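Local structure of TRAP dicarboxylate transporter-DctP subunit (Rhodobacter sphaeroides, 4PE3) at residues Leu68-Asp82 with Leu88-Arg102. The protein probably binds a solute in the periplasm, perhaps an organic acid, and delivers it to a TRAP-type membrane transporter. Numbering follows the deposited sequence. Where two conformers were deposited one is given.
Sequences LMPVGTIVDYKETPD and LIDGHITDTSYFAGR
Tyr77 drives the edge of its ring into a face of Tyr98, an edge-to-face pair with planes at 74° and Tyr77 CD2 3.3 Å from Tyr98 CE2. The pair joins the loop of a beta-alpha-beta crossover of the periplasmic-binding-protein type (strand 65-69, helix 80-86, strand 91-95, with strand 32-37 between the two strands in the sheet) to the 3-10 turn that follows its second strand. Asp95 CB packs over the opposite face of Tyr98, which leaves that ring sandwiched. A serine in place of Tyr98 would probably leave the Tyr77 edge without its aromatic partner and open a gap above Asp95.

Deeper in, Thr80 OG1 and His92 ND1 share a hydrogen bond of 2.7 Å, while His92 NE2 is held by Glu244 of strand 243-248; bonds at both ring nitrogens should restrain the imidazole from turning. The hydroxyl reaches His92 because chi1 of Thr80 (50°) sets OG1 between its own backbone N and carbonyl carbon. A water extends this network, joining Thr80 OG1, Thr94 OG1 and the carbonyl of Tyr77.

Pro81 fills the next layer, Pro81 CD 3.5 Å from Phe99 CE1 and Pro81 CG over one face of the Arg102 guanidinium, 3.4 Å from Arg102 NH2. Arg102 NH2 also makes a long salt bridge with Asp82 OD1 (3.8 Å), and the guanidinium has a cation-pi contact with Tyr142. Midway along the loop, Ile74 CG2 meets Leu88 CG at 3.5 Å and Ile74 CB lies against Ile89 CG2, and Gln36 bonds to the backbone of Ile74 and Val75. Packing there is tight: Val75 CG1 lies 3.5 Å from Leu88 CD2.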
loop_
_atom_site.group_PDB
_atom_site.type_symbol
_atom_site.label_atom_id
_atom_site.label_comp_id
_atom_site.label_asym_id
_atom_site.label_seq_id
_atom_site.Cartn_x
_atom_site.Cartn_y
_atom_site.Cartn_z
ATOM N N LEU A 68 19.191 -6.790 -7.123
ATOM C CA LEU A 68 18.374 -5.885 -6.335
ATOM C C LEU A 68 19.236 -4.803 -5.664
ATOM O O LEU A 68 20.137 -5.123 -4.896
ATOM C CB LEU A 68 17.619 -6.689 -5.269
ATOM C CG LEU A 68 16.718 -5.915 -4.307
ATOM C CD1 LEU A 68 15.495 -5.387 -5.034
ATOM C CD2 LEU A 68 16.347 -6.807 -3.099
HETATM N N MSE A 69 18.941 -3.540 -5.923
HETATM C CA MSE A 69 19.763 -2.439 -5.442
HETATM C C MSE A 69 18.946 -1.529 -4.532
HETATM O O MSE A 69 17.828 -1.169 -4.858
HETATM C CB MSE A 69 20.294 -1.652 -6.638
HETATM C CG MSE A 69 21.143 -2.492 -7.590
HETATM SE SE MSE A 69 21.555 -1.589 -9.272
HETATM C CE MSE A 69 19.757 -1.057 -9.791
ATOM N N PRO A 70 19.502 -1.134 -3.385
ATOM C CA PRO A 70 18.730 -0.264 -2.486
ATOM C C PRO A 70 18.388 1.084 -3.118
ATOM O O PRO A 70 18.997 1.512 -4.107
ATOM C CB PRO A 70 19.659 -0.055 -1.288
ATOM C CG PRO A 70 20.739 -1.036 -1.432
ATOM C CD PRO A 70 20.820 -1.486 -2.845
ATOM N N VAL A 71 17.384 1.742 -2.556
ATOM C CA VAL A 71 16.943 3.044 -3.037
ATOM C C VAL A 71 18.113 4.005 -3.181
ATOM O O VAL A 71 18.985 4.078 -2.318
ATOM C CB VAL A 71 15.870 3.619 -2.092
ATOM C CG1 VAL A 71 16.451 3.852 -0.713
ATOM C CG2 VAL A 71 15.248 4.887 -2.702
ATOM N N GLY A 72 18.111 4.730 -4.301
ATOM C CA GLY A 72 19.082 5.769 -4.561
ATOM C C GLY A 72 20.427 5.292 -5.073
ATOM O O GLY A 72 21.334 6.108 -5.230
ATOM N N THR A 73 20.573 3.990 -5.319
ATOM C CA THR A 73 21.867 3.462 -5.766
ATOM C C THR A 73 22.287 4.060 -7.080
ATOM O O THR A 73 23.413 4.524 -7.223
ATOM C CB THR A 73 21.829 1.953 -5.997
ATOM O OG1 THR A 73 21.659 1.299 -4.750
ATOM C CG2 THR A 73 23.128 1.475 -6.628
ATOM N N ILE A 74 21.375 4.016 -8.045
ATOM C CA ILE A 74 21.681 4.440 -9.395
ATOM C C ILE A 74 21.013 5.773 -9.687
ATOM O O ILE A 74 21.628 6.640 -10.306
ATOM C CB ILE A 74 21.248 3.384 -10.428
ATOM C CG1 ILE A 74 21.877 2.033 -10.106
ATOM C CG2 ILE A 74 21.654 3.822 -11.831
ATOM C CD1 ILE A 74 23.410 2.031 -10.262
ATOM N N VAL A 75 19.768 5.949 -9.242
ATOM C CA VAL A 75 19.068 7.203 -9.474
ATOM C C VAL A 75 18.118 7.547 -8.341
ATOM O O VAL A 75 17.820 6.716 -7.493
ATOM C CB VAL A 75 18.236 7.159 -10.764
ATOM C CG1 VAL A 75 19.149 7.234 -11.978
ATOM C CG2 VAL A 75 17.351 5.914 -10.785
ATOM N N ASP A 76 17.647 8.787 -8.349
ATOM C CA ASP A 76 16.666 9.265 -7.385
ATOM C C ASP A 76 15.414 8.388 -7.425
ATOM O O ASP A 76 15.010 7.929 -8.494
ATOM C CB ASP A 76 16.317 10.711 -7.743
ATOM C CG ASP A 76 15.381 11.347 -6.752
ATOM O OD1 ASP A 76 14.149 11.281 -6.963
ATOM O OD2 ASP A 76 15.882 11.920 -5.766
ATOM N N TYR A 77 14.788 8.157 -6.271
ATOM C CA TYR A 77 13.601 7.295 -6.190
ATOM C C TYR A 77 12.395 7.722 -7.059
ATOM O O TYR A 77 11.563 6.884 -7.412
ATOM C CB TYR A 77 13.165 7.123 -4.725
ATOM C CG TYR A 77 12.500 8.340 -4.114
ATOM C CD1 TYR A 77 13.244 9.438 -3.700
ATOM C CD2 TYR A 77 11.128 8.387 -3.954
ATOM C CE1 TYR A 77 12.634 10.544 -3.148
ATOM C CE2 TYR A 77 10.509 9.483 -3.400
ATOM C CZ TYR A 77 11.264 10.561 -2.999
ATOM O OH TYR A 77 10.646 11.662 -2.446
ATOM N N LYS A 78 12.291 9.006 -7.400
ATOM C CA LYS A 78 11.201 9.475 -8.237
ATOM C C LYS A 78 11.523 9.360 -9.716
ATOM O O LYS A 78 10.649 9.568 -10.561
ATOM C CB LYS A 78 10.851 10.930 -7.908
ATOM C CG LYS A 78 10.174 11.102 -6.562
ATOM C CD LYS A 78 9.145 12.212 -6.610
ATOM C CE LYS A 78 8.444 12.390 -5.285
ATOM N NZ LYS A 78 7.856 13.757 -5.182
ATOM N N GLU A 79 12.760 9.002 -10.039
ATOM C CA GLU A 79 13.195 8.999 -11.432
ATOM C C GLU A 79 13.493 7.600 -11.937
ATOM O O GLU A 79 14.056 7.432 -13.010
ATOM C CB GLU A 79 14.425 9.887 -11.604
ATOM C CG GLU A 79 14.200 11.344 -11.219
ATOM C CD GLU A 79 12.862 11.891 -11.692
ATOM O OE1 GLU A 79 12.511 11.692 -12.876
ATOM O OE2 GLU A 79 12.159 12.524 -10.872
ATOM N N THR A 80 13.109 6.581 -11.176
ATOM C CA THR A 80 13.332 5.232 -11.656
ATOM C C THR A 80 12.628 4.953 -12.998
ATOM O O THR A 80 13.189 4.237 -13.816
ATOM C CB THR A 80 13.027 4.152 -10.614
ATOM O OG1 THR A 80 11.737 4.367 -10.027
ATOM C CG2 THR A 80 14.072 4.153 -9.498
ATOM N N PRO A 81 11.418 5.522 -13.243
ATOM C CA PRO A 81 10.820 5.208 -14.552
ATOM C C PRO A 81 11.687 5.674 -15.708
ATOM O O PRO A 81 11.881 4.940 -16.674
ATOM C CB PRO A 81 9.468 5.954 -14.525
ATOM C CG PRO A 81 9.140 6.095 -13.061
ATOM C CD PRO A 81 10.495 6.299 -12.392
ATOM N N ASP A 82 12.195 6.891 -15.613
ATOM C CA ASP A 82 13.094 7.431 -16.618
ATOM C C ASP A 82 14.325 6.524 -16.816
ATOM O O ASP A 82 14.732 6.204 -17.949
ATOM C CB ASP A 82 13.517 8.841 -16.186
ATOM C CG ASP A 82 12.331 9.816 -16.125
ATOM O OD1 ASP A 82 11.388 9.645 -16.923
ATOM O OD2 ASP A 82 12.329 10.750 -15.288
ATOM N N LEU A 88 19.402 2.555 -17.955
ATOM C CA LEU A 88 20.337 2.780 -16.855
ATOM C C LEU A 88 20.109 1.779 -15.703
ATOM O O LEU A 88 21.047 1.315 -15.053
ATOM C CB LEU A 88 20.201 4.220 -16.370
ATOM C CG LEU A 88 21.039 4.614 -15.157
ATOM C CD1 LEU A 88 22.524 4.351 -15.419
ATOM C CD2 LEU A 88 20.801 6.077 -14.819
ATOM N N ILE A 89 18.846 1.471 -15.443
ATOM C CA ILE A 89 18.475 0.305 -14.645
ATOM C C ILE A 89 17.414 -0.421 -15.479
ATOM O O ILE A 89 16.985 0.101 -16.523
ATOM C CB ILE A 89 17.910 0.682 -13.261
ATOM C CG1 ILE A 89 16.669 1.565 -13.400
ATOM C CG2 ILE A 89 18.964 1.385 -12.409
ATOM C CD1 ILE A 89 16.036 1.891 -12.049
ATOM N N ASP A 90 17.021 -1.620 -15.074
ATOM C CA ASP A 90 16.067 -2.427 -15.839
ATOM C C ASP A 90 14.678 -2.532 -15.219
ATOM O O ASP A 90 13.725 -2.871 -15.918
ATOM C CB ASP A 90 16.631 -3.827 -16.050
ATOM C CG ASP A 90 17.938 -3.804 -16.797
ATOM O OD1 ASP A 90 17.997 -3.243 -17.911
ATOM O OD2 ASP A 90 18.938 -4.319 -16.254
ATOM N N GLY A 91 14.547 -2.261 -13.930
ATOM C CA GLY A 91 13.243 -2.276 -13.302
ATOM C C GLY A 91 13.286 -1.600 -11.958
ATOM O O GLY A 91 14.327 -1.083 -11.526
ATOM N N HIS A 92 12.136 -1.593 -11.294
ATOM C CA HIS A 92 12.041 -1.102 -9.918
ATOM C C HIS A 92 11.023 -1.860 -9.103
ATOM O O HIS A 92 10.133 -2.535 -9.651
ATOM C CB HIS A 92 11.795 0.421 -9.849
ATOM C CG HIS A 92 10.501 0.896 -10.452
ATOM N ND1 HIS A 92 10.326 2.212 -10.809
ATOM C CD2 HIS A 92 9.315 0.278 -10.681
ATOM C CE1 HIS A 92 9.096 2.381 -11.272
ATOM N NE2 HIS A 92 8.471 1.221 -11.219
ATOM N N ILE A 93 11.188 -1.770 -7.791
ATOM C CA ILE A 93 10.193 -2.234 -6.836
ATOM C C ILE A 93 9.966 -1.005 -5.986
ATOM O O ILE A 93 10.813 -0.653 -5.162
ATOM C CB ILE A 93 10.693 -3.424 -5.988
ATOM C CG1 ILE A 93 11.141 -4.590 -6.866
ATOM C CG2 ILE A 93 9.580 -3.850 -5.033
ATOM C CD1 ILE A 93 11.661 -5.796 -6.114
ATOM N N THR A 94 8.845 -0.309 -6.189
ATOM C CA THR A 94 8.719 1.021 -5.623
ATOM C C THR A 94 7.278 1.436 -5.320
ATOM O O THR A 94 6.333 0.789 -5.743
ATOM C CB THR A 94 9.387 2.067 -6.548
ATOM O OG1 THR A 94 9.579 3.283 -5.820
ATOM C CG2 THR A 94 8.530 2.329 -7.784
ATOM N N ASP A 95 7.163 2.519 -4.578
ATOM C CA ASP A 95 5.893 3.049 -4.112
ATOM C C ASP A 95 5.305 3.841 -5.240
ATOM O O ASP A 95 5.803 4.905 -5.604
ATOM C CB ASP A 95 6.189 3.969 -2.923
ATOM C CG ASP A 95 4.959 4.450 -2.200
ATOM O OD1 ASP A 95 3.936 4.749 -2.840
ATOM O OD2 ASP A 95 5.045 4.563 -0.954
ATOM N N THR A 96 4.210 3.341 -5.805
ATOM C CA THR A 96 3.573 3.978 -6.959
ATOM C C THR A 96 3.073 5.391 -6.639
ATOM O O THR A 96 2.975 6.240 -7.526
ATOM C CB THR A 96 2.433 3.074 -7.485
ATOM O OG1 THR A 96 2.994 1.811 -7.858
ATOM C CG2 THR A 96 1.694 3.689 -8.679
ATOM N N SER A 97 2.826 5.672 -5.364
ATOM C CA SER A 97 2.396 7.004 -4.977
ATOM C C SER A 97 3.462 8.069 -5.250
ATOM O O SER A 97 3.132 9.252 -5.346
ATOM C CB SER A 97 1.996 7.036 -3.505
ATOM O OG SER A 97 3.130 7.038 -2.683
ATOM N N TYR A 98 4.714 7.652 -5.397
ATOM C CA TYR A 98 5.785 8.590 -5.714
ATOM C C TYR A 98 5.546 9.344 -7.014
ATOM O O TYR A 98 6.135 10.402 -7.253
ATOM C CB TYR A 98 7.108 7.846 -5.835
ATOM C CG TYR A 98 7.699 7.321 -4.541
ATOM C CD1 TYR A 98 7.336 7.840 -3.304
ATOM C CD2 TYR A 98 8.631 6.300 -4.568
ATOM C CE1 TYR A 98 7.906 7.350 -2.124
ATOM C CE2 TYR A 98 9.198 5.815 -3.409
ATOM C CZ TYR A 98 8.826 6.338 -2.197
ATOM O OH TYR A 98 9.407 5.840 -1.050
ATOM N N PHE A 99 4.653 8.823 -7.849
ATOM C CA PHE A 99 4.481 9.380 -9.187
ATOM C C PHE A 99 3.185 10.162 -9.335
ATOM O O PHE A 99 2.772 10.480 -10.457
ATOM C CB PHE A 99 4.627 8.244 -10.207
ATOM C CG PHE A 99 5.861 7.404 -9.974
ATOM C CD1 PHE A 99 7.119 7.976 -10.069
ATOM C CD2 PHE A 99 5.771 6.061 -9.652
ATOM C CE1 PHE A 99 8.263 7.227 -9.819
ATOM C CE2 PHE A 99 6.916 5.307 -9.403
ATOM C CZ PHE A 99 8.163 5.895 -9.506
ATOM N N ALA A 100 2.552 10.491 -8.209
ATOM C CA ALA A 100 1.310 11.259 -8.237
ATOM C C ALA A 100 1.446 12.600 -8.943
ATOM O O ALA A 100 0.467 13.127 -9.480
ATOM C CB ALA A 100 0.797 11.468 -6.810
ATOM N N GLY A 101 2.651 13.149 -8.967
ATOM C CA GLY A 101 2.919 14.370 -9.709
ATOM C C GLY A 101 2.726 14.227 -11.213
ATOM O O GLY A 101 2.392 15.197 -11.902
ATOM N N ARG A 102 2.941 13.026 -11.737
ATOM C CA ARG A 102 2.759 12.790 -13.169
ATOM C C ARG A 102 1.299 12.796 -13.561
ATOM O O ARG A 102 0.951 13.271 -14.638
ATOM C CB ARG A 102 3.366 11.449 -13.588
ATOM C CG ARG A 102 4.845 11.335 -13.292
ATOM C CD ARG A 102 5.429 10.062 -13.880
ATOM N NE ARG A 102 6.849 9.961 -13.560
ATOM C CZ ARG A 102 7.764 9.361 -14.312
ATOM N NH1 ARG A 102 7.428 8.782 -15.459
ATOM N NH2 ARG A 102 9.027 9.339 -13.907
HETATM O O HOH W 1 11.549 4.397 -7.285
#